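Local coordinates for cell division control protein 45 cdc45 putative (Entamoeba histolytica, PDB 6CC2) that probably takes part in DNA replication as a component of the Cdc45-MCM-GINS (CMG) replicative helicase, as Cdc45 does in other eukaryotes, at residues S270-R275 and G282-R287; I413-G418 and S459-K464; A499-T504 and D518-E523. All blocks are in the same frame, centred on the assembly; numbering follows the deposited sequence.

Interaction 1: S270-R275 and G282-R287; sequences SLFHTR and GIWTSR
Trp-284 sets its indole against both the backbone and the ring of Phe-272, where the chain has left helix 275-281 and folds back on helix 267-273. From CB the side chain takes CG anti to the carbonyl carbon (chi1 -72°), which turns the indole toward Phe-272. The first atom to meet the other segment is CD1, which lies over one face of the Phe-272 ring, 3.7 Å from Phe-272 CZ. This is a T-shaped (edge-to-face) pair, with the centroids of the five-membered ring and the Phe-272 ring 4.8 Å apart and their planes at 60°. Next comes NE1, whose N-H goes to Phe-272 O at 3.0 Å; the oxygen lies close to the indole plane, though the bond is bent (144° at the hydrogen). CE2 and CZ2 stay beside the same oxygen. At the far end, CH2 is 3.8 Å from CG of Arg-275, which lies at the rim of the indole, while the guanidinium of Arg-275 is drawn away to Asn-404 and Glu-456. Ile-283 completes the contact: its CD1 packs 3.7 Å from CD1 of Phe-272, and its carbonyl oxygen comes 3.5 Å from Phe-272 CE1. Phe-292 also meets the Phe-272 ring, and helix 393-417 covers the group through Val-408 and Ile-412. One phenylalanine thus offers the indole a ring face and a carbonyl at once, so the buried N-H of Trp-284 is satisfied while its apolar rim stays packed, and the hydrogen bond and the T-shaped pair together probably hold the tilt of the indole.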
loop_
_atom_site.group_PDB
_atom_site.type_symbol
_atom_site.label_atom_id
_atom_site.label_comp_id
_atom_site.label_asym_id
_atom_site.label_seq_id
_atom_site.Cartn_x
_atom_site.Cartn_y
_atom_site.Cartn_z
ATOM N N SER A 270 10.444 1.074 -17.250
ATOM C CA SER A 270 9.265 0.472 -16.633
ATOM C C SER A 270 9.458 -1.028 -16.495
ATOM O O SER A 270 9.192 -1.620 -15.445
ATOM C CB SER A 270 8.019 0.802 -17.452
ATOM O OG SER A 270 6.873 0.179 -16.892
ATOM N N LEU A 271 9.932 -1.667 -17.558
ATOM C CA LEU A 271 10.148 -3.110 -17.503
ATOM C C LEU A 271 11.187 -3.484 -16.460
ATOM O O LEU A 271 10.993 -4.429 -15.693
ATOM C CB LEU A 271 10.569 -3.626 -18.882
ATOM C CG LEU A 271 10.843 -5.115 -19.011
ATOM C CD1 LEU A 271 9.657 -5.945 -18.591
ATOM C CD2 LEU A 271 11.242 -5.434 -20.451
ATOM N N PHE A 272 12.287 -2.736 -16.397
ATOM C CA PHE A 272 13.367 -3.081 -15.469
ATOM C C PHE A 272 12.942 -2.919 -14.016
ATOM O O PHE A 272 13.474 -3.610 -13.146
ATOM C CB PHE A 272 14.595 -2.216 -15.763
ATOM C CG PHE A 272 15.861 -2.703 -15.083
ATOM C CD1 PHE A 272 16.604 -3.723 -15.636
ATOM C CD2 PHE A 272 16.272 -2.138 -13.901
ATOM C CE1 PHE A 272 17.751 -4.167 -15.022
ATOM C CE2 PHE A 272 17.432 -2.585 -13.267
ATOM C CZ PHE A 272 18.162 -3.599 -13.835
ATOM N N HIS A 273 11.995 -2.043 -13.724
ATOM C CA HIS A 273 11.593 -1.750 -12.348
ATOM C C HIS A 273 10.284 -2.408 -11.925
ATOM O O HIS A 273 9.825 -2.175 -10.802
ATOM C CB HIS A 273 11.514 -0.242 -12.158
ATOM C CG HIS A 273 12.848 0.426 -12.256
ATOM N ND1 HIS A 273 13.418 0.781 -13.464
ATOM C CD2 HIS A 273 13.751 0.774 -11.300
ATOM C CE1 HIS A 273 14.605 1.322 -13.247
ATOM N NE2 HIS A 273 14.835 1.321 -11.947
ATOM N N THR A 274 9.672 -3.214 -12.780
ATOM C CA THR A 274 8.489 -3.989 -12.406
ATOM C C THR A 274 8.981 -5.265 -11.710
ATOM O O THR A 274 9.543 -6.160 -12.335
ATOM C CB THR A 274 7.631 -4.293 -13.623
ATOM O OG1 THR A 274 7.216 -3.043 -14.229
ATOM C CG2 THR A 274 6.399 -5.088 -13.226
ATOM N N ARG A 275 8.768 -5.328 -10.390
ATOM C CA ARG A 275 9.537 -6.226 -9.560
ATOM C C ARG A 275 9.302 -7.689 -9.888
ATOM O O ARG A 275 10.255 -8.475 -9.919
ATOM C CB ARG A 275 9.242 -5.944 -8.082
ATOM C CG ARG A 275 9.614 -4.533 -7.725
ATOM C CD ARG A 275 9.351 -4.181 -6.273
ATOM N NE ARG A 275 9.555 -2.751 -6.080
ATOM C CZ ARG A 275 9.354 -2.107 -4.933
ATOM N NH1 ARG A 275 8.940 -2.771 -3.855
ATOM N NH2 ARG A 275 9.550 -0.796 -4.873
ATOM N N GLY A 282 15.205 -12.535 -14.488
ATOM C CA GLY A 282 16.577 -12.667 -14.038
ATOM C C GLY A 282 17.479 -11.502 -14.393
ATOM O O GLY A 282 18.694 -11.669 -14.469
ATOM N N ILE A 283 16.912 -10.301 -14.574
ATOM C CA ILE A 283 17.696 -9.156 -15.004
ATOM C C ILE A 283 18.265 -8.353 -13.850
ATOM O O ILE A 283 18.939 -7.339 -14.087
ATOM C CB ILE A 283 16.845 -8.244 -15.912
ATOM C CG1 ILE A 283 15.561 -7.811 -15.218
ATOM C CG2 ILE A 283 16.524 -8.977 -17.205
ATOM C CD1 ILE A 283 14.708 -6.896 -16.040
ATOM N N TRP A 284 18.024 -8.767 -12.605
ATOM C CA TRP A 284 18.620 -8.113 -11.446
ATOM C C TRP A 284 19.828 -8.882 -10.921
ATOM O O TRP A 284 20.265 -8.643 -9.792
ATOM C CB TRP A 284 17.588 -7.943 -10.337
ATOM C CG TRP A 284 16.545 -6.896 -10.611
ATOM C CD1 TRP A 284 16.470 -6.048 -11.690
ATOM C CD2 TRP A 284 15.429 -6.580 -9.785
ATOM N NE1 TRP A 284 15.379 -5.224 -11.573
ATOM C CE2 TRP A 284 14.717 -5.532 -10.415
ATOM C CE3 TRP A 284 14.950 -7.090 -8.574
ATOM C CZ2 TRP A 284 13.576 -4.975 -9.861
ATOM C CZ3 TRP A 284 13.802 -6.533 -8.030
ATOM C CH2 TRP A 284 13.125 -5.491 -8.680
ATOM N N THR A 285 20.343 -9.798 -11.696
ATOM C CA THR A 285 21.505 -10.579 -11.294
ATOM C C THR A 285 22.784 -9.808 -11.626
ATOM O O THR A 285 22.752 -8.640 -12.029
ATOM C CB THR A 285 21.476 -11.948 -11.969
ATOM O OG1 THR A 285 21.385 -11.776 -13.388
ATOM C CG2 THR A 285 20.281 -12.758 -11.481
ATOM N N SER A 286 23.937 -10.446 -11.432
ATOM C CA SER A 286 25.200 -9.811 -11.770
ATOM C C SER A 286 25.265 -9.558 -13.273
ATOM O O SER A 286 24.935 -10.438 -14.077
ATOM C CB SER A 286 26.365 -10.690 -11.319
ATOM O OG SER A 286 26.262 -11.989 -11.875
ATOM N N ARG A 287 25.683 -8.349 -13.651
ATOM C CA ARG A 287 25.640 -7.918 -15.048
ATOM C C ARG A 287 24.212 -7.944 -15.597
ATOM O O ARG A 287 23.989 -8.109 -16.804
ATOM C CB ARG A 287 26.571 -8.770 -15.921
ATOM C CG ARG A 287 28.031 -8.358 -15.848
ATOM C CD ARG A 287 28.922 -9.365 -16.550
ATOM N NE ARG A 287 30.237 -8.805 -16.855
ATOM C CZ ARG A 287 31.263 -9.514 -17.316
ATOM N NH1 ARG A 287 31.130 -10.818 -17.524
ATOM N NH2 ARG A 287 32.423 -8.921 -17.563
#

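Interaction 2: I413-G418 and S459-K464; sequences ILLLSG and SRRYKK
Leu-415 and Leu-416 meet the guanidinium of Arg-461 where helices 393-417 and 444-462 come to their C-terminal ends next to each other, in the alpha/beta part of the chain that probably corresponds to the DHHA1 domain of RecJ-like relatives. Segment 413-418 opens with Ile-413, whose carbonyl oxygen receives the N-H of Ser-417 at 2.7 Å. Leu-414 turns to the interior, onto Leu-450 and Leu-454 of the neighbouring helix and Val-432 of strand 427-432. With Leu-415 the helix reaches the arginine: its CB is 3.7 Å from Arg-461 NH1, and its CD1 lies over one face of the guanidinium, toward the rim. Leu-416 comes from another direction, its CD1 in the guanidinium plane at the edge, 3.3 Å from Arg-461 NH1. Arg-461 can fit into this corner because its chain runs out with CG anti to the backbone N and then bends at chi3 (-69°). No hydrogen bond joins the two segments; the polar partner of this arginine is Trp-284 O, which NH2 reaches. The leucines therefore pack on the flat group while a carbonyl from a third part of the chain anchors it. On the arginine's own helix, CG of Arg-461 lies over the centre of the Tyr-462 ring, on one face. Segment 413-418 finishes at Gly-418, which leaves helical geometry with its N still bonded to Leu-414 O at 2.6 Å.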
loop_
_atom_site.group_PDB
_atom_site.type_symbol
_atom_site.label_atom_id
_atom_site.label_comp_id
_atom_site.label_asym_id
_atom_site.label_seq_id
_atom_site.Cartn_x
_atom_site.Cartn_y
_atom_site.Cartn_z
ATOM N N ILE A 413 22.701 -3.950 -5.802
ATOM C CA ILE A 413 24.065 -4.010 -5.271
ATOM C C ILE A 413 24.092 -4.812 -3.978
ATOM O O ILE A 413 24.938 -5.697 -3.789
ATOM C CB ILE A 413 24.630 -2.589 -5.071
ATOM C CG1 ILE A 413 24.786 -1.888 -6.420
ATOM C CG2 ILE A 413 25.955 -2.625 -4.329
ATOM C CD1 ILE A 413 25.077 -0.400 -6.306
ATOM N N LEU A 414 23.173 -4.513 -3.059
ATOM C CA LEU A 414 23.229 -5.140 -1.747
ATOM C C LEU A 414 22.949 -6.638 -1.816
ATOM O O LEU A 414 23.591 -7.422 -1.114
ATOM C CB LEU A 414 22.254 -4.456 -0.790
ATOM C CG LEU A 414 22.626 -3.020 -0.420
ATOM C CD1 LEU A 414 21.521 -2.393 0.413
ATOM C CD2 LEU A 414 23.942 -2.960 0.307
ATOM N N LEU A 415 21.989 -7.054 -2.644
ATOM C CA LEU A 415 21.726 -8.481 -2.767
ATOM C C LEU A 415 22.898 -9.218 -3.408
ATOM O O LEU A 415 23.016 -10.434 -3.246
ATOM C CB LEU A 415 20.461 -8.721 -3.577
ATOM C CG LEU A 415 19.139 -8.297 -2.922
ATOM C CD1 LEU A 415 17.985 -8.743 -3.799
ATOM C CD2 LEU A 415 18.992 -8.851 -1.508
ATOM N N LEU A 416 23.762 -8.504 -4.130
ATOM C CA LEU A 416 24.944 -9.117 -4.740
ATOM C C LEU A 416 26.176 -9.016 -3.852
ATOM O O LEU A 416 26.992 -9.943 -3.821
ATOM C CB LEU A 416 25.238 -8.450 -6.086
ATOM C CG LEU A 416 24.420 -8.909 -7.295
ATOM C CD1 LEU A 416 22.987 -9.190 -6.930
ATOM C CD2 LEU A 416 24.485 -7.850 -8.395
ATOM N N SER A 417 26.329 -7.906 -3.134
ATOM C CA SER A 417 27.534 -7.632 -2.367
ATOM C C SER A 417 27.306 -7.600 -0.869
ATOM O O SER A 417 28.209 -7.976 -0.114
ATOM C CB SER A 417 28.139 -6.284 -2.791
ATOM O OG SER A 417 28.308 -6.212 -4.196
ATOM N N GLY A 418 26.127 -7.175 -0.430
ATOM C CA GLY A 418 25.879 -6.932 0.978
ATOM C C GLY A 418 26.012 -8.180 1.831
ATOM O O GLY A 418 26.086 -9.316 1.362
ATOM N N SER A 459 12.843 -12.005 -1.189
ATOM C CA SER A 459 11.828 -13.059 -1.160
ATOM C C SER A 459 11.531 -13.595 -2.539
ATOM O O SER A 459 11.353 -14.809 -2.716
ATOM C CB SER A 459 10.539 -12.530 -0.525
ATOM O OG SER A 459 10.731 -12.238 0.840
ATOM N N ARG A 460 11.455 -12.708 -3.540
ATOM C CA ARG A 460 11.249 -13.190 -4.909
ATOM C C ARG A 460 12.459 -13.952 -5.432
ATOM O O ARG A 460 12.310 -14.957 -6.147
ATOM C CB ARG A 460 10.913 -11.997 -5.812
ATOM C CG ARG A 460 9.597 -11.325 -5.463
ATOM C CD ARG A 460 9.166 -10.305 -6.548
ATOM N NE ARG A 460 7.898 -9.649 -6.209
ATOM C CZ ARG A 460 6.709 -10.118 -6.479
ATOM N NH1 ARG A 460 6.564 -11.254 -7.167
ATOM N NH2 ARG A 460 5.632 -9.425 -6.097
ATOM N N ARG A 461 13.658 -13.499 -5.103
ATOM C CA ARG A 461 14.866 -14.147 -5.623
ATOM C C ARG A 461 14.976 -15.580 -5.119
ATOM O O ARG A 461 15.364 -16.485 -5.867
ATOM C CB ARG A 461 16.092 -13.337 -5.223
ATOM C CG ARG A 461 17.409 -14.071 -5.483
ATOM C CD ARG A 461 18.556 -13.083 -5.492
ATOM N NE ARG A 461 18.480 -12.221 -6.655
ATOM C CZ ARG A 461 19.424 -11.364 -7.018
ATOM N NH1 ARG A 461 20.533 -11.264 -6.302
ATOM N NH2 ARG A 461 19.257 -10.613 -8.096
ATOM N N TYR A 462 14.612 -15.810 -3.855
ATOM C CA TYR A 462 14.755 -17.126 -3.245
ATOM C C TYR A 462 13.440 -17.864 -3.074
ATOM O O TYR A 462 13.443 -19.009 -2.576
ATOM C CB TYR A 462 15.488 -16.984 -1.912
ATOM C CG TYR A 462 16.857 -16.385 -2.119
ATOM C CD1 TYR A 462 17.837 -17.081 -2.838
ATOM C CD2 TYR A 462 17.174 -15.141 -1.631
ATOM C CE1 TYR A 462 19.079 -16.525 -3.064
ATOM C CE2 TYR A 462 18.416 -14.579 -1.844
ATOM C CZ TYR A 462 19.368 -15.280 -2.552
ATOM O OH TYR A 462 20.615 -14.734 -2.773
ATOM N N LYS A 463 12.334 -17.294 -3.548
ATOM C CA LYS A 463 11.020 -17.919 -3.484
ATOM C C LYS A 463 10.704 -18.318 -2.040
ATOM O O LYS A 463 10.285 -19.436 -1.746
ATOM C CB LYS A 463 10.918 -19.128 -4.419
ATOM C CG LYS A 463 11.158 -18.824 -5.872
ATOM C CD LYS A 463 10.234 -17.758 -6.401
ATOM C CE LYS A 463 10.403 -17.563 -7.906
ATOM N NZ LYS A 463 9.787 -18.675 -8.687
ATOM N N LYS A 464 10.936 -17.380 -1.125
ATOM C CA LYS A 464 10.740 -17.611 0.297
ATOM C C LYS A 464 10.504 -16.252 0.944
ATOM O O LYS A 464 11.444 -15.458 1.021
ATOM C CB LYS A 464 11.962 -18.295 0.902
ATOM C CG LYS A 464 11.964 -18.397 2.437
ATOM C CD LYS A 464 10.840 -19.235 2.985
ATOM C CE LYS A 464 11.051 -19.519 4.469
ATOM N NZ LYS A 464 9.893 -20.213 5.098
#

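Interaction 3: A499-T504 and D518-E523; sequences AKFTQT and DSFVTE. With EDO (1,2-ethanediol), chain G.
Phe-501 of helix 494-508 and Phe-520 of strand 519-525 lie with their rings nearly parallel, their planes 25° apart, but slid past each other until they barely overlap. The centroids of the Phe-501 and Phe-520 rings are 5.4 Å apart, so this is no face-on stack; what touches closely is the near side of the Phe-501 ring and the start of the Phe-520 side chain, with Phe-501 CE1 3.4 Å from Phe-520 CB. Both residues point their CB across the interface, and Phe-501 carries its ring out to the strand with CG anti to the backbone N (chi1 -173°). Each ring then finds a threonine methyl of the other segment. Phe-501 CZ sits 3.9 Å from CG2 of Thr-522, two residues beyond Phe-520 on the strand, while Thr-502 sets its CG2 3.7 Å from CE2 of Phe-520. In both threonines the hydroxyl is kept out of the apolar layer: Thr-502 OG1 stays with carbonyls of its own helix, and Thr-522 OG1 bonds to Ser-511 O, leaving the methyl for the phenylalanine. The segments share no hydrogen bond, and the contact rests on carbon alone. Further along the strand, at Glu-523, an ethanediol molecule, probably from the crystallisation liquor, donates from O1 to Glu-523 O at 3.1 Å.

The helix lies along the strand, their local axes 9.9 Å apart and only 12° from parallel, the usual arrangement of a helix laid on a sheet. Ile-482 of the adjacent antiparallel strand 479-485 and Tyr-532 of helix 529-537 also touch Phe-501. On the other side of the strand, Ser-519 and Val-521 pack on Leu-448 of helix 444-462, so here helix 494-508 and helix 444-462 lie on opposite faces of strand 519-525.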
loop_
_atom_site.group_PDB
_atom_site.type_symbol
_atom_site.label_atom_id
_atom_site.label_comp_id
_atom_site.label_asym_id
_atom_site.label_seq_id
_atom_site.Cartn_x
_atom_site.Cartn_y
_atom_site.Cartn_z
ATOM N N ALA A 499 6.854 -8.923 18.315
ATOM C CA ALA A 499 7.124 -9.213 19.720
ATOM C C ALA A 499 8.614 -9.448 19.932
ATOM O O ALA A 499 9.224 -8.899 20.862
ATOM C CB ALA A 499 6.315 -10.427 20.178
ATOM N N LYS A 500 9.227 -10.255 19.061
ATOM C CA LYS A 500 10.620 -10.620 19.283
ATOM C C LYS A 500 11.567 -9.484 18.899
ATOM O O LYS A 500 12.611 -9.311 19.542
ATOM C CB LYS A 500 10.949 -11.909 18.513
ATOM C CG LYS A 500 10.134 -13.132 18.990
ATOM C CD LYS A 500 10.258 -13.339 20.485
ATOM C CE LYS A 500 9.426 -14.523 20.984
ATOM N NZ LYS A 500 9.495 -14.640 22.464
ATOM N N PHE A 501 11.233 -8.706 17.872
ATOM C CA PHE A 501 12.035 -7.536 17.555
ATOM C C PHE A 501 12.031 -6.553 18.730
ATOM O O PHE A 501 13.082 -6.012 19.106
ATOM C CB PHE A 501 11.508 -6.850 16.297
ATOM C CG PHE A 501 12.382 -5.711 15.809
ATOM C CD1 PHE A 501 12.223 -4.434 16.321
ATOM C CD2 PHE A 501 13.359 -5.930 14.853
ATOM C CE1 PHE A 501 13.030 -3.388 15.876
ATOM C CE2 PHE A 501 14.161 -4.896 14.406
ATOM C CZ PHE A 501 14.013 -3.631 14.927
ATOM N N THR A 502 10.868 -6.331 19.333
ATOM C CA THR A 502 10.788 -5.378 20.431
ATOM C C THR A 502 11.403 -5.949 21.702
ATOM O O THR A 502 12.055 -5.227 22.456
ATOM C CB THR A 502 9.342 -4.945 20.675
ATOM O OG1 THR A 502 8.531 -6.061 21.009
ATOM C CG2 THR A 502 8.799 -4.274 19.458
ATOM N N GLN A 503 11.228 -7.252 21.945
ATOM C CA GLN A 503 11.859 -7.887 23.097
ATOM C C GLN A 503 13.383 -7.812 23.007
ATOM O O GLN A 503 14.058 -7.622 24.033
ATOM C CB GLN A 503 11.396 -9.338 23.225
ATOM C CG GLN A 503 9.965 -9.490 23.721
ATOM C CD GLN A 503 9.504 -10.939 23.769
ATOM O OE1 GLN A 503 10.315 -11.860 23.861
ATOM N NE2 GLN A 503 8.192 -11.145 23.702
ATOM N N THR A 504 13.941 -7.937 21.799
ATOM C CA THR A 504 15.380 -7.791 21.635
ATOM C C THR A 504 15.827 -6.390 22.028
ATOM O O THR A 504 16.798 -6.212 22.782
ATOM C CB THR A 504 15.785 -8.103 20.187
ATOM O OG1 THR A 504 15.361 -9.431 19.840
ATOM C CG2 THR A 504 17.278 -7.986 20.024
ATOM N N ASP A 518 3.485 -2.067 10.522
ATOM C CA ASP A 518 4.248 -3.191 9.984
ATOM C C ASP A 518 5.769 -3.011 10.032
ATOM O O ASP A 518 6.496 -3.755 9.340
ATOM C CB ASP A 518 3.841 -3.467 8.516
ATOM C CG ASP A 518 3.992 -2.241 7.629
ATOM O OD1 ASP A 518 4.721 -1.300 8.009
ATOM O OD2 ASP A 518 3.368 -2.203 6.555
ATOM N N SER A 519 6.278 -2.076 10.826
ATOM C CA SER A 519 7.702 -1.830 10.833
ATOM C C SER A 519 8.115 -1.195 12.152
ATOM O O SER A 519 7.303 -0.614 12.871
ATOM C CB SER A 519 8.108 -0.925 9.664
ATOM O OG SER A 519 7.591 0.386 9.850
ATOM N N PHE A 520 9.409 -1.268 12.417
ATOM C CA PHE A 520 10.017 -0.734 13.625
ATOM C C PHE A 520 11.374 -0.136 13.269
ATOM O O PHE A 520 12.053 -0.604 12.359
ATOM C CB PHE A 520 10.250 -1.822 14.698
ATOM C CG PHE A 520 9.062 -2.675 14.961
ATOM C CD1 PHE A 520 8.764 -3.740 14.133
ATOM C CD2 PHE A 520 8.226 -2.414 16.052
ATOM C CE1 PHE A 520 7.653 -4.531 14.369
ATOM C CE2 PHE A 520 7.125 -3.210 16.295
ATOM C CZ PHE A 520 6.835 -4.269 15.445
ATOM N N VAL A 521 11.774 0.884 14.027
ATOM C CA VAL A 521 13.095 1.482 13.910
ATOM C C VAL A 521 13.736 1.535 15.291
ATOM O O VAL A 521 13.105 1.985 16.251
ATOM C CB VAL A 521 13.026 2.899 13.318
ATOM C CG1 VAL A 521 14.426 3.465 13.132
ATOM C CG2 VAL A 521 12.289 2.873 11.980
ATOM N N THR A 522 14.972 1.058 15.386
ATOM C CA THR A 522 15.780 1.255 16.587
ATOM C C THR A 522 17.180 1.638 16.125
ATOM O O THR A 522 17.415 1.901 14.945
ATOM C CB THR A 522 15.751 0.013 17.498
ATOM O OG1 THR A 522 16.464 0.310 18.720
ATOM C CG2 THR A 522 16.382 -1.189 16.842
ATOM N N GLU A 523 18.126 1.680 17.058
ATOM C CA GLU A 523 19.483 2.126 16.758
ATOM C C GLU A 523 20.418 1.507 17.783
ATOM O O GLU A 523 20.078 1.410 18.954
ATOM C CB GLU A 523 19.550 3.655 16.809
ATOM C CG GLU A 523 20.855 4.257 16.342
ATOM C CD GLU A 523 20.775 5.773 16.230
ATOM O OE1 GLU A 523 20.030 6.389 17.021
ATOM O OE2 GLU A 523 21.445 6.346 15.341
HETATM C C1 EDO G . 22.795 3.790 21.016
HETATM O O1 EDO G . 21.536 3.119 21.133
HETATM C C2 EDO G . 22.686 4.929 20.014
HETATM O O2 EDO G . 21.644 5.824 20.405
#

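How the interactions relate
From the N terminus the three contacts follow one another in series; none nests in or crosses another. Interaction 1 closes a short loop that holds little more than helix 275-281. Interaction 2 closes a longer one, bringing the end of helix 444-462 back to the end of helix 393-417 after strands 419-423 and 427-432. Interaction 3 closes the connection from helix 494-508, by way of strand 514-515, to strand 519-525 of the same mixed sheet. Interactions 1 and 2 touch directly, through Trp-284 and Arg-461, which ties the helical region to the sheet-bearing part. Interaction 3 stands apart, its centre about 22 Å from that of interaction 2.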